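Intracellular protein transport protein USO1 (Saccharomyces cerevisiae S288c, PDB 6LSU) is required for protein transport from the endoplasmic reticulum to the Golgi complex, acting as a membrane tether whose globular head precedes a rod-like coiled-coil tail. Local coordinates at residues Thr420-Val425 / Ile686-Leu691; Ser193-Leu198 / Leu212-Val217; Lys558-Ile563 / Thr597-Ser602. One frame throughout, in Å; residues are numbered along the deposited sequence.

Interaction 1: Thr420-Val425 / Ile686-Leu691; sequences TFDTRV and ILTPEL
D422 and T688 join the first turn of helix 421-435 to a distant loop through two hydrogen bonds, with one carboxylate answering two donors of a single residue. The backbone N of T688 gives its hydrogen to D422 OD1 over 2.8 Å, nearly straight at 164°. The hydroxyl OG1 of T688 donates to D422 OD2 at 2.7 Å. Both donors come from the syn sides of their oxygens and sit modestly out of the carboxylate plane. With OG1 placed beside its own backbone N (chi1 -44°), T688 presents both donors together, and this two-point grip would resist rotation of the carboxylate. D422 stands one residue after F421 in the opening turn, where the positive end of the helix dipole would probably favour its negative charge. The turn itself begins with T420 as N-cap, whose OG1 takes a long, weak bond from T423 N.

Apolar contacts flank the polar pair. The CE2 corner of the F421 ring meets P689 CG at 3.9 Å in an oblique approach. Within the helix, V425 CG1 rests over one face of the same ring, offset toward the rim. The other methyl of V425, CG2, reaches L687 CG at 3.9 Å. Of a different kind is the carbonyl oxygen I686 O, a polar atom at the ring edge, near its plane, 3.7 Å from F421 CE2.

The contact lies in the globular head, with 420-425 in ARM 7 and 686-691 in the loop between helices 660-673 and 703-711. P697 of that same loop touches both F421 and P689. Helix 354-366 borders the contact, through P356 against D422 and L360 against L687, and helix 514-528 lies against F421 and V425, F515 meeting the F421 ring at an inclined angle and F519 touching V425.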
loop_
_atom_site.group_PDB
_atom_site.type_symbol
_atom_site.label_atom_id
_atom_site.label_comp_id
_atom_site.label_asym_id
_atom_site.label_seq_id
_atom_site.Cartn_x
_atom_site.Cartn_y
_atom_site.Cartn_z
ATOM N N THR A 420 7.210 14.392 -1.882
ATOM C CA THR A 420 8.089 13.288 -1.455
ATOM C C THR A 420 8.399 12.385 -2.665
ATOM O O THR A 420 7.706 12.351 -3.706
ATOM C CB THR A 420 7.490 12.487 -0.303
ATOM O OG1 THR A 420 6.331 11.858 -0.859
ATOM C CG2 THR A 420 7.163 13.351 0.895
ATOM N N PHE A 421 9.455 11.640 -2.539
ATOM C CA PHE A 421 9.857 10.691 -3.586
ATOM C C PHE A 421 8.693 9.744 -3.827
ATOM O O PHE A 421 8.400 9.540 -4.996
ATOM C CB PHE A 421 11.152 9.979 -3.196
ATOM C CG PHE A 421 11.672 9.004 -4.217
ATOM C CD1 PHE A 421 12.146 9.454 -5.448
ATOM C CD2 PHE A 421 11.604 7.645 -3.991
ATOM C CE1 PHE A 421 12.610 8.560 -6.408
ATOM C CE2 PHE A 421 12.051 6.742 -4.940
ATOM C CZ PHE A 421 12.604 7.199 -6.124
ATOM N N ASP A 422 8.056 9.248 -2.773
ATOM C CA ASP A 422 6.899 8.308 -2.808
ATOM C C ASP A 422 5.784 8.841 -3.728
ATOM O O ASP A 422 5.351 8.073 -4.589
ATOM C CB ASP A 422 6.432 7.975 -1.391
ATOM C CG ASP A 422 7.301 6.915 -0.717
ATOM O OD1 ASP A 422 8.300 6.439 -1.348
ATOM O OD2 ASP A 422 6.962 6.548 0.418
ATOM N N THR A 423 5.383 10.116 -3.578
ATOM C CA THR A 423 4.396 10.772 -4.473
ATOM C C THR A 423 4.900 10.651 -5.907
ATOM O O THR A 423 4.194 10.122 -6.770
ATOM C CB THR A 423 4.121 12.219 -4.058
ATOM O OG1 THR A 423 3.345 12.283 -2.866
ATOM C CG2 THR A 423 3.368 13.034 -5.085
ATOM N N ARG A 424 6.120 11.084 -6.175
ATOM C CA ARG A 424 6.742 11.000 -7.528
ATOM C C ARG A 424 6.704 9.573 -8.061
ATOM O O ARG A 424 6.474 9.368 -9.263
ATOM C CB ARG A 424 8.167 11.547 -7.475
ATOM C CG ARG A 424 8.190 13.046 -7.195
ATOM C CD ARG A 424 9.576 13.598 -7.075
ATOM N NE ARG A 424 10.132 13.673 -8.408
ATOM C CZ ARG A 424 11.426 13.776 -8.711
ATOM N NH1 ARG A 424 12.339 13.833 -7.756
ATOM N NH2 ARG A 424 11.790 13.868 -9.973
ATOM N N VAL A 425 6.907 8.553 -7.268
ATOM C CA VAL A 425 6.894 7.197 -7.915
ATOM C C VAL A 425 5.439 6.741 -8.073
ATOM O O VAL A 425 5.126 6.204 -9.110
ATOM C CB VAL A 425 7.812 6.173 -7.237
ATOM C CG1 VAL A 425 8.581 6.781 -6.097
ATOM C CG2 VAL A 425 7.138 4.892 -6.871
ATOM N N ILE A 686 10.054 -0.170 -4.908
ATOM C CA ILE A 686 10.870 1.070 -5.119
ATOM C C ILE A 686 10.201 2.221 -4.336
ATOM O O ILE A 686 10.766 3.336 -4.261
ATOM C CB ILE A 686 11.047 1.356 -6.632
ATOM C CG1 ILE A 686 11.573 2.770 -6.898
ATOM C CG2 ILE A 686 9.757 1.064 -7.400
ATOM C CD1 ILE A 686 11.375 3.262 -8.312
ATOM N N LEU A 687 9.032 1.964 -3.742
ATOM C CA LEU A 687 8.390 2.889 -2.777
ATOM C C LEU A 687 9.128 2.782 -1.449
ATOM O O LEU A 687 9.607 1.657 -1.138
ATOM C CB LEU A 687 6.927 2.486 -2.602
ATOM C CG LEU A 687 5.993 2.910 -3.728
ATOM C CD1 LEU A 687 4.949 1.837 -3.969
ATOM C CD2 LEU A 687 5.355 4.263 -3.433
ATOM N N THR A 688 9.212 3.892 -0.709
ATOM C CA THR A 688 9.818 3.970 0.652
ATOM C C THR A 688 11.125 3.181 0.627
ATOM O O THR A 688 11.268 2.161 1.298
ATOM C CB THR A 688 8.807 3.514 1.719
ATOM O OG1 THR A 688 7.538 4.100 1.415
ATOM C CG2 THR A 688 9.184 3.914 3.129
ATOM N N PRO A 689 12.095 3.624 -0.197
ATOM C CA PRO A 689 13.407 2.971 -0.310
ATOM C C PRO A 689 14.428 3.512 0.703
ATOM O O PRO A 689 14.142 4.567 1.294
ATOM C CB PRO A 689 13.818 3.435 -1.709
ATOM C CG PRO A 689 13.348 4.880 -1.711
ATOM C CD PRO A 689 11.990 4.821 -1.049
ATOM N N GLU A 690 15.612 2.888 0.806
ATOM C CA GLU A 690 16.684 3.381 1.708
ATOM C C GLU A 690 17.270 4.694 1.167
ATOM O O GLU A 690 17.162 4.951 -0.040
ATOM C CB GLU A 690 17.764 2.324 1.912
ATOM C CG GLU A 690 18.434 2.466 3.274
ATOM C CD GLU A 690 19.601 1.537 3.563
ATOM O OE1 GLU A 690 20.033 1.489 4.743
ATOM O OE2 GLU A 690 20.082 0.873 2.611
ATOM N N LEU A 691 17.880 5.500 2.040
ATOM C CA LEU A 691 18.425 6.837 1.692
ATOM C C LEU A 691 19.941 6.945 1.924
ATOM O O LEU A 691 20.535 6.064 2.568
ATOM C CB LEU A 691 17.675 7.886 2.510
ATOM C CG LEU A 691 16.317 8.294 1.942
ATOM C CD1 LEU A 691 15.280 7.222 2.231
ATOM C CD2 LEU A 691 15.877 9.628 2.524
#

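Interaction 2: Ser193-Leu198 / Leu212-Val217; sequences STMVSL and LLLMAV
M195 reaches from helix 191-198 into a patch formed by L213, L214 and V217 of helix 204-218, and its path atom by atom illustrates how one long, unbranched side chain can link two helices. Their local axes come no closer than 10.2 Å and run roughly antiparallel, at 145°, a separation filled by the methionine together with the leucine and valine side chains that meet it. At the base, M195 CB faces the CD2 methyl of L214 at 4.1 Å. One bond further, M195 CG comes to L213 CD2 at 4.2 Å. The sulfur, M195 SD, then lies 3.9 Å from L214 CD2, so that this methyl accompanies the chain from its root to its middle; the two side chains slide past each other in opposite directions. A bend about the CG-SD bond (chi3 -143°) turns the terminal methyl into the fork between two partners: M195 CE touches L213 CD2 at 3.6 Å and V217 CG2 at 3.8 Å. L213 crosses the methionine at about a right angle, V217 more obliquely. Beside this chain, V196 CG2 adds a looser contact of 4.2 Å to L214 CD2.

Both helices belong to ARM 3, and neighbouring parts of the solenoid enclose them. W155 touches M195, L170 and E171 of helix 160-174 cover L213, and L259 of helix 251-264 packs on L214. R182 donates hydrogen bonds, NH2 to A216 O and NE to V217 O.

No hydrogen bond or charge pair joins the two segments; their buried interface rests on dispersion and the exclusion of water, and any specificity probably lies in how the methyls and the sulfur fit.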
loop_
_atom_site.group_PDB
_atom_site.type_symbol
_atom_site.label_atom_id
_atom_site.label_comp_id
_atom_site.label_asym_id
_atom_site.label_seq_id
_atom_site.Cartn_x
_atom_site.Cartn_y
_atom_site.Cartn_z
ATOM N N SER A 193 -26.209 -12.996 13.398
ATOM C CA SER A 193 -27.304 -12.010 13.188
ATOM C C SER A 193 -27.451 -11.208 14.467
ATOM O O SER A 193 -27.694 -9.999 14.381
ATOM C CB SER A 193 -28.629 -12.632 12.813
ATOM O OG SER A 193 -28.416 -13.909 12.260
ATOM N N THR A 194 -27.320 -11.905 15.587
ATOM C CA THR A 194 -27.500 -11.337 16.944
ATOM C C THR A 194 -26.377 -10.343 17.202
ATOM O O THR A 194 -26.738 -9.226 17.515
ATOM C CB THR A 194 -27.561 -12.429 18.027
ATOM O OG1 THR A 194 -28.665 -13.271 17.729
ATOM C CG2 THR A 194 -27.722 -11.863 19.417
ATOM N N MET A 195 -25.105 -10.781 17.051
ATOM C CA MET A 195 -23.878 -9.928 17.077
ATOM C C MET A 195 -24.059 -8.666 16.226
ATOM O O MET A 195 -23.903 -7.541 16.761
ATOM C CB MET A 195 -22.683 -10.688 16.519
ATOM C CG MET A 195 -21.670 -11.045 17.537
ATOM S SD MET A 195 -20.173 -11.559 16.653
ATOM C CE MET A 195 -19.688 -12.882 17.776
ATOM N N VAL A 196 -24.407 -8.833 14.954
ATOM C CA VAL A 196 -24.631 -7.652 14.073
ATOM C C VAL A 196 -25.675 -6.740 14.746
ATOM O O VAL A 196 -25.491 -5.483 14.715
ATOM C CB VAL A 196 -25.033 -8.063 12.647
ATOM C CG1 VAL A 196 -25.439 -6.848 11.835
ATOM C CG2 VAL A 196 -23.933 -8.838 11.947
ATOM N N SER A 197 -26.671 -7.315 15.417
ATOM C CA SER A 197 -27.776 -6.536 16.040
ATOM C C SER A 197 -27.251 -5.717 17.218
ATOM O O SER A 197 -27.840 -4.619 17.446
ATOM C CB SER A 197 -28.939 -7.396 16.442
ATOM O OG SER A 197 -29.408 -8.158 15.323
ATOM N N LEU A 198 -26.185 -6.176 17.908
ATOM C CA LEU A 198 -25.538 -5.380 18.998
ATOM C C LEU A 198 -25.208 -3.953 18.503
ATOM O O LEU A 198 -25.219 -3.052 19.292
ATOM C CB LEU A 198 -24.296 -6.095 19.513
ATOM C CG LEU A 198 -24.504 -7.451 20.171
ATOM C CD1 LEU A 198 -23.161 -8.103 20.399
ATOM C CD2 LEU A 198 -25.274 -7.313 21.493
ATOM N N LEU A 212 -15.503 -4.299 17.336
ATOM C CA LEU A 212 -14.249 -5.006 17.676
ATOM C C LEU A 212 -14.478 -6.517 17.613
ATOM O O LEU A 212 -13.608 -7.176 17.027
ATOM C CB LEU A 212 -13.759 -4.545 19.046
ATOM C CG LEU A 212 -13.331 -3.081 19.083
ATOM C CD1 LEU A 212 -12.826 -2.666 20.437
ATOM C CD2 LEU A 212 -12.252 -2.834 18.033
ATOM N N LEU A 213 -15.576 -7.048 18.167
ATOM C CA LEU A 213 -15.779 -8.521 18.248
ATOM C C LEU A 213 -16.086 -8.955 16.811
ATOM O O LEU A 213 -15.551 -9.994 16.309
ATOM C CB LEU A 213 -16.886 -8.858 19.254
ATOM C CG LEU A 213 -17.333 -10.322 19.299
ATOM C CD1 LEU A 213 -16.189 -11.228 19.690
ATOM C CD2 LEU A 213 -18.513 -10.560 20.253
ATOM N N LEU A 214 -16.870 -8.140 16.111
ATOM C CA LEU A 214 -17.161 -8.481 14.704
ATOM C C LEU A 214 -15.847 -8.517 13.911
ATOM O O LEU A 214 -15.676 -9.431 13.097
ATOM C CB LEU A 214 -18.162 -7.456 14.187
ATOM C CG LEU A 214 -19.598 -7.760 14.590
ATOM C CD1 LEU A 214 -20.478 -6.537 14.420
ATOM C CD2 LEU A 214 -20.137 -8.924 13.759
ATOM N N MET A 215 -14.932 -7.562 14.141
ATOM C CA MET A 215 -13.624 -7.580 13.450
ATOM C C MET A 215 -12.941 -8.929 13.692
ATOM O O MET A 215 -12.424 -9.495 12.709
ATOM C CB MET A 215 -12.692 -6.480 13.958
ATOM C CG MET A 215 -12.937 -5.114 13.351
ATOM S SD MET A 215 -11.995 -3.859 14.255
ATOM C CE MET A 215 -10.390 -4.619 14.016
ATOM N N ALA A 216 -12.876 -9.382 14.936
ATOM C CA ALA A 216 -12.214 -10.625 15.394
ATOM C C ALA A 216 -12.827 -11.828 14.725
ATOM O O ALA A 216 -12.104 -12.709 14.336
ATOM C CB ALA A 216 -12.364 -10.791 16.877
ATOM N N VAL A 217 -14.132 -11.858 14.609
ATOM C CA VAL A 217 -14.851 -13.084 14.204
ATOM C C VAL A 217 -14.771 -13.235 12.664
ATOM O O VAL A 217 -14.499 -14.394 12.195
ATOM C CB VAL A 217 -16.282 -13.067 14.770
ATOM C CG1 VAL A 217 -17.185 -13.998 14.016
ATOM C CG2 VAL A 217 -16.267 -13.435 16.239
#

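Interaction 3: Lys558-Ile563 / Thr597-Ser602; sequences KAIQTI and TNDFLS
D599 O, in the last turn of helix 594-601, is approached by two donors: the amide NE2 of Q561 from the facing helix and the hydroxyl OG of S602 from its own segment, three residues on. S602 OG donates to D599 O at 2.9 Å, tilted from the carbonyl plane. The Q561 amide is placed to donate to D599 O, but the modelled separation is too short for a normal hydrogen bond, so the geometry of this bond is doubtful. A bend at chi2 (62°) swings the amide of Q561 across to the neighbouring helix.

Next to the amide, I560 supplies the apolar part. I560 CD1 lies 3.9 Å from D599 CB, crossing that side chain at about a right angle, and I560 CG2 comes to F600 CB at 4.2 Å. K558 CD passes 3.8 Å from D599 OD2, yet the K558 ammonium stays too distant for an ion pair; the salt-bridge partner of this carboxylate is R543.

A leucine in place of Q561 would probably leave D599 O without its donor from the other helix, with the S602 hydroxyl remaining as the local partner.

The short helical stretches 559-563 of ARM 9 and 597-601 of ARM 10 cross at -47°, their axes 8.8 Å apart at closest. If the amide bond is as modelled, Q561, using one of its N-H groups, would add a directional element to an interface otherwise made largely of aliphatic contacts.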
loop_
_atom_site.group_PDB
_atom_site.type_symbol
_atom_site.label_atom_id
_atom_site.label_comp_id
_atom_site.label_asym_id
_atom_site.label_seq_id
_atom_site.Cartn_x
_atom_site.Cartn_y
_atom_site.Cartn_z
ATOM N N LYS A 558 19.248 14.159 -34.507
ATOM C CA LYS A 558 18.258 13.092 -34.182
ATOM C C LYS A 558 18.386 12.641 -32.716
ATOM O O LYS A 558 19.418 12.933 -32.092
ATOM C CB LYS A 558 18.502 11.851 -35.036
ATOM C CG LYS A 558 17.629 11.706 -36.266
ATOM C CD LYS A 558 17.949 10.419 -37.022
ATOM C CE LYS A 558 16.794 9.869 -37.825
ATOM N NZ LYS A 558 15.977 10.943 -38.441
ATOM N N ALA A 559 17.397 11.902 -32.200
ATOM C CA ALA A 559 17.262 11.601 -30.754
ATOM C C ALA A 559 18.496 10.829 -30.255
ATOM O O ALA A 559 19.136 11.257 -29.251
ATOM C CB ALA A 559 15.983 10.827 -30.502
ATOM N N ILE A 560 18.829 9.711 -30.909
ATOM C CA ILE A 560 19.876 8.793 -30.405
ATOM C C ILE A 560 21.252 9.478 -30.393
ATOM O O ILE A 560 22.082 9.105 -29.558
ATOM C CB ILE A 560 19.931 7.518 -31.245
ATOM C CG1 ILE A 560 18.695 6.657 -30.970
ATOM C CG2 ILE A 560 21.241 6.771 -30.960
ATOM C CD1 ILE A 560 18.776 5.235 -31.497
ATOM N N GLN A 561 21.536 10.380 -31.318
ATOM C CA GLN A 561 22.851 11.074 -31.362
ATOM C C GLN A 561 22.853 12.194 -30.307
ATOM O O GLN A 561 23.804 12.295 -29.543
ATOM C CB GLN A 561 23.161 11.576 -32.777
ATOM C CG GLN A 561 24.584 11.245 -33.223
ATOM C CD GLN A 561 24.829 9.754 -33.270
ATOM O OE1 GLN A 561 25.585 9.196 -32.476
ATOM N NE2 GLN A 561 24.168 9.093 -34.205
ATOM N N THR A 562 21.772 12.941 -30.195
ATOM C CA THR A 562 21.549 13.925 -29.090
ATOM C C THR A 562 21.712 13.285 -27.691
ATOM O O THR A 562 22.306 13.904 -26.790
ATOM C CB THR A 562 20.152 14.537 -29.153
ATOM O OG1 THR A 562 19.819 15.016 -30.457
ATOM C CG2 THR A 562 20.036 15.708 -28.203
ATOM N N ILE A 563 21.165 12.109 -27.468
ATOM C CA ILE A 563 21.278 11.388 -26.157
ATOM C C ILE A 563 22.754 10.983 -25.978
ATOM O O ILE A 563 23.246 11.049 -24.807
ATOM C CB ILE A 563 20.318 10.167 -26.121
ATOM C CG1 ILE A 563 18.860 10.625 -26.016
ATOM C CG2 ILE A 563 20.645 9.187 -25.002
ATOM C CD1 ILE A 563 17.854 9.589 -26.460
ATOM N N THR A 597 20.589 0.757 -33.524
ATOM C CA THR A 597 22.033 0.433 -33.483
ATOM C C THR A 597 22.741 1.233 -34.594
ATOM O O THR A 597 23.799 1.809 -34.337
ATOM C CB THR A 597 22.294 -1.072 -33.581
ATOM O OG1 THR A 597 21.882 -1.716 -32.369
ATOM C CG2 THR A 597 23.764 -1.398 -33.761
ATOM N N ASN A 598 22.139 1.327 -35.771
ATOM C CA ASN A 598 22.695 2.087 -36.914
ATOM C C ASN A 598 22.793 3.571 -36.548
ATOM O O ASN A 598 23.789 4.226 -36.975
ATOM C CB ASN A 598 21.907 1.848 -38.202
ATOM C CG ASN A 598 22.113 0.447 -38.740
ATOM O OD1 ASN A 598 22.807 -0.372 -38.135
ATOM N ND2 ASN A 598 21.489 0.139 -39.865
ATOM N N ASP A 599 21.826 4.101 -35.807
ATOM C CA ASP A 599 21.823 5.541 -35.471
ATOM C C ASP A 599 22.992 5.754 -34.525
ATOM O O ASP A 599 23.686 6.775 -34.671
ATOM C CB ASP A 599 20.489 5.991 -34.882
ATOM C CG ASP A 599 19.412 6.242 -35.917
ATOM O OD1 ASP A 599 19.540 5.728 -37.056
ATOM O OD2 ASP A 599 18.451 6.939 -35.569
ATOM N N PHE A 600 23.221 4.794 -33.618
ATOM C CA PHE A 600 24.288 4.889 -32.589
ATOM C C PHE A 600 25.672 4.853 -33.260
ATOM O O PHE A 600 26.491 5.756 -32.999
ATOM C CB PHE A 600 24.153 3.760 -31.559
ATOM C CG PHE A 600 25.208 3.780 -30.482
ATOM C CD1 PHE A 600 25.344 4.909 -29.693
ATOM C CD2 PHE A 600 26.093 2.724 -30.301
ATOM C CE1 PHE A 600 26.294 4.967 -28.681
ATOM C CE2 PHE A 600 27.071 2.783 -29.320
ATOM C CZ PHE A 600 27.147 3.893 -28.487
ATOM N N LEU A 601 25.892 3.833 -34.103
ATOM C CA LEU A 601 27.152 3.514 -34.852
ATOM C C LEU A 601 27.496 4.596 -35.876
ATOM O O LEU A 601 28.591 4.577 -36.378
ATOM C CB LEU A 601 26.984 2.183 -35.587
ATOM C CG LEU A 601 26.939 0.947 -34.694
ATOM C CD1 LEU A 601 26.838 -0.303 -35.520
ATOM C CD2 LEU A 601 28.116 0.847 -33.772
ATOM N N SER A 602 26.585 5.484 -36.201
ATOM C CA SER A 602 26.759 6.501 -37.257
ATOM C C SER A 602 27.533 7.692 -36.710
ATOM O O SER A 602 27.455 8.743 -37.346
ATOM C CB SER A 602 25.418 6.961 -37.787
ATOM O OG SER A 602 24.912 7.991 -36.961
#

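Along the chain, interaction 2 comes first and closes within ARM 3, well before interaction 1 opens in ARM 7. Interaction 3, between ARM 9 and ARM 10, is nested in the long segment that interaction 1 closes by bringing the 686-691 loop back to helix 421-435. None of the three touches another. The centre of interaction 1 lies about 39 Å from that of interaction 2 and about 32 Å from that of interaction 3. Interactions 2 and 3, their centres about 67 Å apart, stand on opposite sides of the chain's centre. Together they exemplify how an elongated armadillo-type head is built, with local helix pairing inside and between repeats, and a long-range return contact tying a late loop to the middle.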